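Local coordinates for protein tryptophan halogenase (Shewanella frigidimarina, PDB 2PYX) that probably acts as a flavin-dependent monooxygenase-type halogenase, binding FAD and chlorinating tryptophan or a related compound, at residues 410-415 with 420-425; 96-101 with 470-475; 279-284 with 301-306; 295-300 with 310-315. One frame throughout, in Å; residues are numbered along the deposited sequence. Where two conformers were deposited one is given.

Contact 1 (410-415 with 420-425); sequences LHYVIS and DRYWRD
Tyr412, in the last turn of helix 383-413, meets the two aromatic residues of helix 421-425 through CD1 and CE1 of its ring. CD1 lies 3.6 Å from Trp423 CZ3, while the adjoining CE1 comes within 3.4 Å of Tyr422 OH. The ring of Tyr412 is inclined by 37° to the six-membered ring of Trp423, with centroids 5.5 Å apart, in an oblique aromatic contact. His426 stacks on the Tyr412 ring, and the side chain of Glu361, the predicted tryptophan-binding residue, is about 9 Å from that of Tyr412. Trp423 reaches across because its CG stands anti to its carbonyl carbon (chi1 -68°). Tyr422 takes a different rotamer, CG anti to the backbone N (chi1 176°), and lays CD2 over one face of the indole. Polar ends are anchored separately: Tyr412 OH bonds Glu358, Tyr422 OH bonds Asn253, and Trp423 NE1 bonds the carbonyl of Gln279. The backbones are joined by a water that donates to Tyr412 O and to Trp423 O, each at 2.8 Å, and lies in the plane of the indole at its edge. Farther along, past the helix end, Ser415 places CB 4.0 Å from Trp423 CE3, while its hydroxyl bonds the carbonyl of Trp97. Helices 434-443 and 462-471 pack against other side chains of 410-415, notably Leu410 and Ile414.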
# COMPACT_ATOMS: atom_id res chain seq x y z
N LEU A 410 -12.31 -8.83 4.91
CA LEU A 410 -12.82 -8.53 6.26
C LEU A 410 -13.62 -7.23 6.28
O LEU A 410 -14.59 -7.12 7.00
CB LEU A 410 -11.63 -8.40 7.25
CG LEU A 410 -12.01 -8.13 8.72
CD1 LEU A 410 -12.80 -9.23 9.33
CD2 LEU A 410 -10.74 -7.89 9.58
N HIS A 411 -13.15 -6.21 5.55
CA HIS A 411 -13.79 -4.89 5.54
C HIS A 411 -15.23 -5.02 5.08
O HIS A 411 -16.10 -4.24 5.54
CB HIS A 411 -13.07 -3.90 4.64
CG HIS A 411 -11.69 -3.49 5.09
ND1 HIS A 411 -10.65 -4.40 5.22
CD2 HIS A 411 -11.18 -2.28 5.41
CE1 HIS A 411 -9.55 -3.73 5.57
NE2 HIS A 411 -9.85 -2.45 5.69
N TYR A 412 -15.49 -5.92 4.15
CA TYR A 412 -16.84 -6.12 3.61
C TYR A 412 -17.67 -7.04 4.46
O TYR A 412 -18.87 -6.85 4.64
CB TYR A 412 -16.76 -6.71 2.19
CG TYR A 412 -16.10 -5.83 1.18
CD1 TYR A 412 -16.83 -4.85 0.52
CD2 TYR A 412 -14.75 -5.93 0.85
CE1 TYR A 412 -16.24 -4.04 -0.39
CE2 TYR A 412 -14.17 -5.13 -0.11
CZ TYR A 412 -14.92 -4.17 -0.72
OH TYR A 412 -14.33 -3.35 -1.67
N VAL A 413 -17.07 -8.13 4.91
CA VAL A 413 -17.87 -9.24 5.49
C VAL A 413 -18.59 -8.87 6.76
O VAL A 413 -19.65 -9.42 7.07
CB VAL A 413 -17.02 -10.47 5.86
CG1 VAL A 413 -17.90 -11.56 6.60
CG2 VAL A 413 -16.43 -11.06 4.67
N ILE A 414 -18.00 -7.95 7.53
CA ILE A 414 -18.58 -7.56 8.81
C ILE A 414 -19.44 -6.29 8.76
O ILE A 414 -19.87 -5.76 9.80
CB ILE A 414 -17.51 -7.47 9.91
CG1 ILE A 414 -16.55 -6.33 9.65
CG2 ILE A 414 -16.79 -8.81 10.03
CD1 ILE A 414 -15.37 -6.28 10.64
N SER A 415 -19.75 -5.83 7.55
CA SER A 415 -20.78 -4.80 7.40
C SER A 415 -22.15 -5.33 7.80
O SER A 415 -22.42 -6.54 7.74
CB SER A 415 -20.85 -4.33 5.94
OG SER A 415 -21.77 -3.23 5.84
N ASP A 420 -28.52 -3.25 -0.37
CA ASP A 420 -27.97 -3.57 -1.67
C ASP A 420 -27.47 -5.01 -1.77
O ASP A 420 -26.76 -5.52 -0.89
CB ASP A 420 -26.81 -2.65 -1.99
CG ASP A 420 -27.21 -1.20 -2.00
OD1 ASP A 420 -27.98 -0.83 -2.93
OD2 ASP A 420 -26.74 -0.47 -1.09
N ARG A 421 -27.79 -5.64 -2.90
CA ARG A 421 -27.35 -7.02 -3.15
C ARG A 421 -25.84 -7.17 -2.99
O ARG A 421 -25.37 -8.20 -2.51
CB ARG A 421 -27.80 -7.47 -4.55
CG ARG A 421 -27.42 -8.92 -4.85
CD ARG A 421 -27.93 -9.42 -6.18
NE ARG A 421 -27.37 -8.72 -7.35
CZ ARG A 421 -26.30 -9.06 -8.05
NH1 ARG A 421 -25.54 -10.06 -7.63
NH2 ARG A 421 -25.97 -8.41 -9.14
N TYR A 422 -25.11 -6.19 -3.49
CA TYR A 422 -23.63 -6.20 -3.42
C TYR A 422 -23.15 -6.49 -2.00
O TYR A 422 -22.29 -7.37 -1.78
CB TYR A 422 -23.08 -4.85 -3.88
CG TYR A 422 -21.58 -4.69 -3.77
CD1 TYR A 422 -20.74 -5.10 -4.79
CD2 TYR A 422 -21.03 -4.04 -2.68
CE1 TYR A 422 -19.38 -4.87 -4.75
CE2 TYR A 422 -19.69 -3.83 -2.60
CZ TYR A 422 -18.85 -4.24 -3.63
OH TYR A 422 -17.50 -4.04 -3.60
N TRP A 423 -23.72 -5.80 -1.02
CA TRP A 423 -23.26 -5.94 0.35
C TRP A 423 -23.72 -7.27 0.94
O TRP A 423 -23.00 -7.93 1.69
CB TRP A 423 -23.67 -4.70 1.19
CG TRP A 423 -22.92 -3.52 0.73
CD1 TRP A 423 -23.29 -2.59 -0.19
CD2 TRP A 423 -21.57 -3.15 1.12
NE1 TRP A 423 -22.30 -1.67 -0.38
CE2 TRP A 423 -21.22 -2.00 0.40
CE3 TRP A 423 -20.64 -3.68 2.04
CZ2 TRP A 423 -19.97 -1.39 0.53
CZ3 TRP A 423 -19.42 -3.04 2.18
CH2 TRP A 423 -19.10 -1.90 1.45
N ARG A 424 -24.96 -7.69 0.62
CA ARG A 424 -25.44 -8.96 1.07
C ARG A 424 -24.60 -10.09 0.50
O ARG A 424 -24.28 -11.04 1.19
CB ARG A 424 -26.94 -9.17 0.72
CG ARG A 424 -27.86 -8.07 1.32
CD ARG A 424 -29.38 -8.33 1.09
NE ARG A 424 -29.76 -8.38 -0.34
CZ ARG A 424 -30.27 -7.37 -1.04
NH1 ARG A 424 -30.51 -6.18 -0.51
NH2 ARG A 424 -30.58 -7.56 -2.31
N ASP A 425 -24.27 -10.01 -0.78
CA ASP A 425 -23.45 -11.04 -1.47
C ASP A 425 -22.07 -11.17 -0.81
O ASP A 425 -21.58 -12.29 -0.67
CB ASP A 425 -23.23 -10.65 -2.92
CG ASP A 425 -24.39 -10.95 -3.82
OD1 ASP A 425 -25.24 -11.82 -3.46
OD2 ASP A 425 -24.37 -10.39 -4.95
O HOH W 1 -21.51 -6.77 3.70

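Contact 2 (96-101 with 470-475); sequences NWCKDP and YGMSFN
Cys98 lays its sulfur against the base of the selenomethionine Met472. SG is 3.6 Å from Met472 CA and 3.8 Å from Met472 CB, with CG of the same residue about as near, so the thiol rests alongside the first part of the chain. With SG anti to the carbonyl carbon (chi1 -60°), Cys98 is directed at this backbone. The far end of Met472 then folds back: the chain is extended from CA to SE, but the bend at chi3 (66°) turns the terminal methyl toward the loop. There CE lies 3.7 Å from Trp97 O and 4.1 Å from Trp97 CB, and it also approaches Cys98 SG, at 4.0 Å. No hydrogen bond crosses the contact, which is packing of the cysteine sulfur against Met472 carbons, with CE also against Trp97 O. Met472 lies where helix 462-471 ends. It is the first residue to depart from helical angles, and Ser473, with positive phi, is the C-prime residue of a Schellman motif in which Phe474 N bonds Leu469 O and Ser473 N bonds Tyr470 O. The Trp97 indole points elsewhere, into an aromatic cluster where it meets Phe94 and Trp423 edge-to-face, and its side chain is about 8 Å from that of Glu361, predicted to bind tryptophan. The contact thus seats the end of helix 462-471 on the loop between strands 87-95 and 108-112, with Ile414, just past helix 383-413, touching Met472 as well.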
# COMPACT_ATOMS: atom_id res chain seq x y z
N ASN A 96 -19.32 5.15 6.15
CA ASN A 96 -20.53 4.49 5.69
C ASN A 96 -20.36 3.03 5.29
O ASN A 96 -21.16 2.50 4.55
CB ASN A 96 -21.20 5.29 4.56
CG ASN A 96 -21.70 6.64 5.02
OD1 ASN A 96 -21.79 6.90 6.21
ND2 ASN A 96 -21.95 7.52 4.06
N TRP A 97 -19.35 2.37 5.83
CA TRP A 97 -19.13 0.97 5.51
C TRP A 97 -19.99 0.04 6.35
O TRP A 97 -20.24 -1.10 5.96
CB TRP A 97 -17.65 0.58 5.73
CG TRP A 97 -16.78 0.93 4.62
CD1 TRP A 97 -16.34 2.15 4.23
CD2 TRP A 97 -16.20 -0.02 3.72
NE1 TRP A 97 -15.54 2.03 3.10
CE2 TRP A 97 -15.43 0.70 2.78
CE3 TRP A 97 -16.27 -1.43 3.63
CZ2 TRP A 97 -14.74 0.06 1.76
CZ3 TRP A 97 -15.57 -2.05 2.61
CH2 TRP A 97 -14.83 -1.31 1.69
N CYS A 98 -20.37 0.48 7.55
CA CYS A 98 -21.04 -0.41 8.48
C CYS A 98 -22.55 -0.59 8.32
O CYS A 98 -23.09 -1.68 8.58
CB CYS A 98 -20.80 0.02 9.93
SG CYS A 98 -19.08 0.03 10.40
N LYS A 99 -23.23 0.51 7.97
CA LYS A 99 -24.69 0.51 7.96
C LYS A 99 -25.20 1.16 6.69
O LYS A 99 -24.52 1.96 6.08
CB LYS A 99 -25.20 1.30 9.16
CG LYS A 99 -24.92 0.71 10.54
CD LYS A 99 -25.19 1.79 11.58
CE LYS A 99 -24.87 1.39 13.01
NZ LYS A 99 -24.92 2.61 13.91
N ASP A 100 -26.43 0.79 6.30
CA ASP A 100 -27.12 1.54 5.25
C ASP A 100 -27.22 2.99 5.73
O ASP A 100 -27.70 3.22 6.85
CB ASP A 100 -28.50 0.94 5.03
CG ASP A 100 -28.43 -0.44 4.45
OD1 ASP A 100 -27.91 -0.54 3.34
OD2 ASP A 100 -28.87 -1.37 5.12
N PRO A 101 -26.74 3.94 4.92
CA PRO A 101 -26.67 5.33 5.38
C PRO A 101 -28.00 5.95 5.82
O PRO A 101 -29.04 5.74 5.16
CB PRO A 101 -26.07 6.06 4.20
CG PRO A 101 -25.24 5.01 3.52
CD PRO A 101 -26.10 3.81 3.60
N TYR A 470 -12.96 -4.04 15.15
CA TYR A 470 -13.64 -3.27 16.19
C TYR A 470 -14.03 -1.88 15.73
O TYR A 470 -14.96 -1.29 16.29
CB TYR A 470 -12.83 -3.27 17.47
CG TYR A 470 -12.66 -4.70 17.97
CD1 TYR A 470 -13.75 -5.54 18.23
CD2 TYR A 470 -11.39 -5.27 18.07
CE1 TYR A 470 -13.61 -6.85 18.58
CE2 TYR A 470 -11.24 -6.61 18.45
CZ TYR A 470 -12.32 -7.40 18.71
OH TYR A 470 -12.18 -8.72 19.06
N GLY A 471 -13.36 -1.34 14.72
CA GLY A 471 -13.88 -0.16 14.06
C GLY A 471 -15.30 -0.36 13.56
O GLY A 471 -16.14 0.57 13.62
N MSE A 472 -15.57 -1.56 13.07
CA MSE A 472 -16.86 -1.91 12.52
C MSE A 472 -17.78 -2.60 13.51
O MSE A 472 -18.75 -3.25 13.13
CB MSE A 472 -16.65 -2.73 11.23
CG MSE A 472 -15.87 -1.98 10.21
SE MSE A 472 -15.78 -2.94 8.48
CE MSE A 472 -17.75 -2.84 7.99
N SER A 473 -17.49 -2.46 14.81
CA SER A 473 -18.40 -2.86 15.88
C SER A 473 -18.67 -4.35 15.99
O SER A 473 -19.70 -4.79 16.51
CB SER A 473 -19.72 -2.10 15.77
OG SER A 473 -19.45 -0.72 15.86
N PHE A 474 -17.69 -5.15 15.54
CA PHE A 474 -17.82 -6.60 15.68
C PHE A 474 -17.82 -7.01 17.15
O PHE A 474 -17.06 -6.45 17.94
CB PHE A 474 -16.65 -7.24 14.96
CG PHE A 474 -16.70 -8.75 14.88
CD1 PHE A 474 -17.21 -9.38 13.78
CD2 PHE A 474 -16.11 -9.55 15.88
CE1 PHE A 474 -17.18 -10.76 13.66
CE2 PHE A 474 -16.09 -10.90 15.76
CZ PHE A 474 -16.61 -11.52 14.67
N ASN A 475 -18.68 -7.95 17.52
CA ASN A 475 -18.77 -8.39 18.91
C ASN A 475 -17.90 -9.60 19.21
O ASN A 475 -17.98 -10.61 18.51
CB ASN A 475 -20.22 -8.73 19.26
CG ASN A 475 -21.11 -7.50 19.31
OD1 ASN A 475 -22.18 -7.50 18.73
ND2 ASN A 475 -20.70 -6.47 20.04

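Contact 3 (279-284 with 301-306); sequences QPNGWI and SSHTND
Asn281 spreads its amide over two consecutive residues of the loop 301-306. OD1 reaches His303 CB at 3.2 Å, and ND2 faces Thr304 CB at 3.8 Å. Nearer the backbone, Asn281 CB lies 3.9 Å from Thr304 CG2. The amide and the imidazole planes are 31° apart, the two groups meeting obliquely, and no hydrogen bond spans the segments. Substituting alanine for Asn281 would remove the whole amide and is likely to open a gap beside His303 CB and Thr304 CB, leaving this part of the loop with less to lean on. His303 is fixed from both nitrogens, ND1 bonding Ser300 OG and NE2 bonding Asp425. Thr304 has OG1 anti to the backbone N (chi1 -179°), where it donates to Asn305 O over 3.0 Å; the bond lies in the carbonyl plane, on a lone pair, at 127°. Next along, Asn305 is the N-cap of helix 306-317, its OD1 bonding Asp308 N. Asn281 is held in turn through its backbone, which pairs with Ser300. Tyr422 of helix 421-425 touches the Asn281 side chain. Asn281 itself belongs to a type I turn from Gln279 to Gly282, closed as a two-residue hairpin by the strand pair Gln279 N to Gly282 O, 2.8 Å. This is the tight connection of a beta hairpin, joining antiparallel strands 274-279 and 282-288.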
# COMPACT_ATOMS: atom_id res chain seq x y z
N GLN A 279 -20.28 2.77 -1.05
CA GLN A 279 -21.36 3.09 -1.98
C GLN A 279 -22.20 1.83 -2.18
O GLN A 279 -21.85 0.76 -1.63
CB GLN A 279 -20.78 3.61 -3.29
CG GLN A 279 -19.82 4.76 -3.17
CD GLN A 279 -20.48 6.02 -2.63
OE1 GLN A 279 -21.62 6.35 -3.02
NE2 GLN A 279 -19.78 6.72 -1.71
N PRO A 280 -23.32 1.91 -2.94
CA PRO A 280 -24.14 0.71 -3.12
C PRO A 280 -23.43 -0.50 -3.72
O PRO A 280 -23.83 -1.63 -3.40
CB PRO A 280 -25.29 1.21 -4.00
CG PRO A 280 -25.42 2.66 -3.61
CD PRO A 280 -24.00 3.12 -3.47
N ASN A 281 -22.44 -0.26 -4.58
CA ASN A 281 -21.80 -1.32 -5.34
C ASN A 281 -20.28 -1.27 -5.32
O ASN A 281 -19.64 -1.76 -6.25
CB ASN A 281 -22.34 -1.34 -6.77
CG ASN A 281 -23.79 -1.72 -6.80
OD1 ASN A 281 -24.13 -2.84 -6.48
ND2 ASN A 281 -24.66 -0.79 -7.18
N GLY A 282 -19.73 -0.68 -4.26
CA GLY A 282 -18.30 -0.55 -4.13
C GLY A 282 -17.97 0.54 -3.13
O GLY A 282 -18.67 0.72 -2.14
N TRP A 283 -16.90 1.27 -3.38
CA TRP A 283 -16.47 2.33 -2.47
C TRP A 283 -15.68 3.35 -3.26
O TRP A 283 -15.08 3.04 -4.30
CB TRP A 283 -15.66 1.76 -1.30
CG TRP A 283 -14.41 1.05 -1.71
CD1 TRP A 283 -14.26 -0.27 -2.13
CD2 TRP A 283 -13.09 1.61 -1.72
NE1 TRP A 283 -12.94 -0.51 -2.42
CE2 TRP A 283 -12.20 0.61 -2.17
CE3 TRP A 283 -12.56 2.87 -1.41
CZ2 TRP A 283 -10.82 0.84 -2.32
CZ3 TRP A 283 -11.18 3.07 -1.49
CH2 TRP A 283 -10.33 2.06 -1.95
N ILE A 284 -15.68 4.58 -2.73
CA ILE A 284 -14.97 5.68 -3.35
C ILE A 284 -13.76 6.13 -2.53
O ILE A 284 -13.91 6.38 -1.33
CB ILE A 284 -15.92 6.85 -3.56
CG1 ILE A 284 -16.87 6.49 -4.69
CG2 ILE A 284 -15.20 8.12 -3.91
CD1 ILE A 284 -18.01 7.51 -4.95
N SER A 301 -18.71 -4.75 -11.81
CA SER A 301 -19.54 -4.71 -13.03
C SER A 301 -20.63 -5.76 -13.06
O SER A 301 -21.56 -5.63 -13.87
CB SER A 301 -18.67 -4.86 -14.26
OG SER A 301 -17.93 -6.06 -14.26
N SER A 302 -20.54 -6.80 -12.22
CA SER A 302 -21.64 -7.75 -12.14
C SER A 302 -22.73 -7.29 -11.20
O SER A 302 -23.74 -8.01 -11.06
CB SER A 302 -21.17 -9.15 -11.78
OG SER A 302 -20.67 -9.19 -10.47
N HIS A 303 -22.56 -6.12 -10.58
CA HIS A 303 -23.59 -5.51 -9.75
C HIS A 303 -24.16 -4.21 -10.30
O HIS A 303 -25.29 -3.88 -9.98
CB HIS A 303 -23.07 -5.28 -8.33
CG HIS A 303 -22.83 -6.55 -7.59
ND1 HIS A 303 -21.64 -7.24 -7.69
CD2 HIS A 303 -23.61 -7.26 -6.75
CE1 HIS A 303 -21.71 -8.33 -6.95
NE2 HIS A 303 -22.90 -8.38 -6.38
N THR A 304 -23.37 -3.48 -11.08
CA THR A 304 -23.82 -2.23 -11.69
C THR A 304 -23.19 -2.03 -13.06
O THR A 304 -22.06 -2.44 -13.32
CB THR A 304 -23.49 -1.02 -10.80
OG1 THR A 304 -23.97 0.17 -11.46
CG2 THR A 304 -22.01 -0.84 -10.60
N ASN A 305 -23.95 -1.37 -13.95
CA ASN A 305 -23.35 -0.93 -15.21
C ASN A 305 -22.51 0.34 -15.01
O ASN A 305 -22.45 0.89 -13.89
CB ASN A 305 -24.37 -0.80 -16.33
CG ASN A 305 -25.30 0.36 -16.17
OD1 ASN A 305 -25.02 1.30 -15.43
ND2 ASN A 305 -26.40 0.32 -16.90
N ASP A 306 -21.82 0.77 -16.06
CA ASP A 306 -20.94 1.90 -15.95
C ASP A 306 -21.67 3.24 -15.92
O ASP A 306 -21.21 4.19 -15.28
CB ASP A 306 -19.90 1.86 -17.06
CG ASP A 306 -19.10 0.58 -17.06
OD1 ASP A 306 -18.64 0.16 -15.97
OD2 ASP A 306 -18.92 0.00 -18.12

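Contact 4 (295-300 with 310-315); sequences VGYVYS and QKTLFN
Thr312 leans on the Tyr297 ring with CB and its methyl, each 3.7 Å from Tyr297 CE2. CG2 also lies 3.9 Å from Tyr297 CZ, so the methyl follows the ring toward the phenol end and approaches it obliquely. The placement of OG1 anti to the carbonyl carbon (chi1 -59°) divides the side chain: the methyl goes to the ring, and the hydroxyl is left to bond Asp308 O, one turn back in the helix. The same OG1 shares a water with the phenol, 3.0 Å from Thr312 OG1 and 2.8 Å from Tyr297 OH, the water lying in the plane of the tyrosine ring at its edge. Tyr297 OH is bonded to Asn281 N as well. A phenylalanine in place of Tyr297 would keep the ring but lack the hydroxyl, and would probably leave both Asn281 N and the water without this mate. Helix 306-317 packs here on an antiparallel part of the sheet, where strand 292-299 is flanked by 255-262 and 282-288; the local helix and strand axes approach to 8.8 Å, their directions 143° apart. Leu313 follows, with CG anti to its backbone N (chi1 177°), and sends CD1 to Val295 CG1 at 3.8 Å. That methyl also passes 4.4 Å from Tyr297 N, a looser approach to the strand backbone. Leu257 of the neighbouring strand touches Leu313, while Val295 additionally packs on Tyr316 and Leu317 farther along the helix.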
# COMPACT_ATOMS: atom_id res chain seq x y z
N VAL A 295 -9.81 11.07 -6.78
CA VAL A 295 -11.04 10.39 -6.35
C VAL A 295 -11.32 9.24 -7.32
O VAL A 295 -11.12 9.38 -8.52
CB VAL A 295 -12.24 11.37 -6.28
CG1 VAL A 295 -13.53 10.66 -5.94
CG2 VAL A 295 -11.99 12.43 -5.24
N GLY A 296 -11.79 8.09 -6.81
CA GLY A 296 -12.18 7.01 -7.68
C GLY A 296 -13.22 6.11 -7.07
O GLY A 296 -13.19 5.88 -5.87
N TYR A 297 -14.12 5.60 -7.91
CA TYR A 297 -15.12 4.67 -7.48
C TYR A 297 -14.66 3.28 -7.95
O TYR A 297 -14.49 3.03 -9.15
CB TYR A 297 -16.47 4.98 -8.13
CG TYR A 297 -17.65 4.15 -7.69
CD1 TYR A 297 -17.63 3.38 -6.53
CD2 TYR A 297 -18.82 4.15 -8.44
CE1 TYR A 297 -18.78 2.62 -6.15
CE2 TYR A 297 -19.92 3.39 -8.07
CZ TYR A 297 -19.93 2.65 -6.91
OH TYR A 297 -20.98 1.92 -6.49
N VAL A 298 -14.39 2.40 -6.97
CA VAL A 298 -14.10 0.99 -7.18
C VAL A 298 -15.42 0.26 -7.08
O VAL A 298 -16.10 0.37 -6.07
CB VAL A 298 -13.16 0.50 -6.07
CG1 VAL A 298 -13.03 -1.02 -6.08
CG2 VAL A 298 -11.83 1.19 -6.18
N TYR A 299 -15.74 -0.53 -8.09
CA TYR A 299 -17.06 -1.16 -8.12
C TYR A 299 -17.06 -2.49 -8.91
O TYR A 299 -16.09 -2.83 -9.59
CB TYR A 299 -18.12 -0.20 -8.68
CG TYR A 299 -17.95 0.23 -10.09
CD1 TYR A 299 -17.18 1.32 -10.40
CD2 TYR A 299 -18.60 -0.43 -11.14
CE1 TYR A 299 -17.00 1.73 -11.71
CE2 TYR A 299 -18.43 -0.03 -12.46
CZ TYR A 299 -17.66 1.10 -12.74
OH TYR A 299 -17.46 1.50 -14.05
N SER A 300 -18.16 -3.21 -8.78
CA SER A 300 -18.33 -4.54 -9.43
C SER A 300 -19.24 -4.41 -10.63
O SER A 300 -20.41 -4.06 -10.46
CB SER A 300 -18.96 -5.49 -8.45
OG SER A 300 -19.33 -6.70 -9.07
N GLN A 310 -21.05 5.86 -12.86
CA GLN A 310 -20.64 7.23 -13.06
C GLN A 310 -21.54 8.19 -12.30
O GLN A 310 -21.07 9.16 -11.67
CB GLN A 310 -20.60 7.58 -14.54
CG GLN A 310 -20.12 9.02 -14.73
CD GLN A 310 -20.02 9.42 -16.17
OE1 GLN A 310 -20.95 10.01 -16.73
NE2 GLN A 310 -18.89 9.12 -16.79
N LYS A 311 -22.84 7.93 -12.31
CA LYS A 311 -23.78 8.77 -11.56
C LYS A 311 -23.45 8.79 -10.08
O LYS A 311 -23.43 9.84 -9.44
CB LYS A 311 -25.23 8.34 -11.79
CG LYS A 311 -26.28 9.23 -11.10
CD LYS A 311 -26.24 10.68 -11.58
CE LYS A 311 -27.43 11.47 -11.01
NZ LYS A 311 -27.37 12.93 -11.37
N THR A 312 -23.16 7.63 -9.52
CA THR A 312 -22.73 7.52 -8.16
C THR A 312 -21.47 8.34 -7.89
O THR A 312 -21.39 9.03 -6.87
CB THR A 312 -22.52 6.00 -7.82
OG1 THR A 312 -23.76 5.32 -8.01
CG2 THR A 312 -22.08 5.81 -6.39
N LEU A 313 -20.49 8.27 -8.78
CA LEU A 313 -19.25 9.06 -8.59
C LEU A 313 -19.61 10.54 -8.57
O LEU A 313 -19.14 11.33 -7.72
CB LEU A 313 -18.23 8.82 -9.71
CG LEU A 313 -16.93 9.64 -9.67
CD1 LEU A 313 -16.21 9.49 -8.33
CD2 LEU A 313 -16.06 9.34 -10.83
N PHE A 314 -20.43 10.93 -9.53
CA PHE A 314 -20.75 12.36 -9.66
C PHE A 314 -21.56 12.85 -8.46
O PHE A 314 -21.39 14.00 -8.04
CB PHE A 314 -21.47 12.66 -10.99
CG PHE A 314 -20.61 12.57 -12.20
CD1 PHE A 314 -19.24 12.34 -12.13
CD2 PHE A 314 -21.16 12.73 -13.47
CE1 PHE A 314 -18.45 12.26 -13.26
CE2 PHE A 314 -20.36 12.67 -14.60
CZ PHE A 314 -19.02 12.45 -14.51
N ASN A 315 -22.44 12.02 -7.93
CA ASN A 315 -23.16 12.34 -6.70
C ASN A 315 -22.20 12.61 -5.56
O ASN A 315 -22.36 13.55 -4.78
CB ASN A 315 -24.17 11.27 -6.32
CG ASN A 315 -25.36 11.20 -7.26
OD1 ASN A 315 -25.60 12.12 -8.04
ND2 ASN A 315 -26.09 10.09 -7.20
O HOH W 2 -23.35 2.38 -7.98

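Contacts 3 and 4, centres about 7 Å apart, are the nearest pair: strands 282-288 and 292-299 are neighbours in one sheet, and the contacts interleave along the chain. Contact 1 follows in sequence, its centre about 12 Å from that of contact 3, both segments of which touch helix 421-425, and about 17 Å from contact 4's. Contact 2 closes a loop enclosing the other three, its centre about 11 Å from contact 1's, where Met472 SE packs against His411 O, and about 19 Å from contact 3's, where Trp97 packs on Trp283. Contacts 1 and 2, with Tyr412 and Trp97 side chains within about 9 Å of that of predicted tryptophan-binding Glu361, meet the sheet through contact 3.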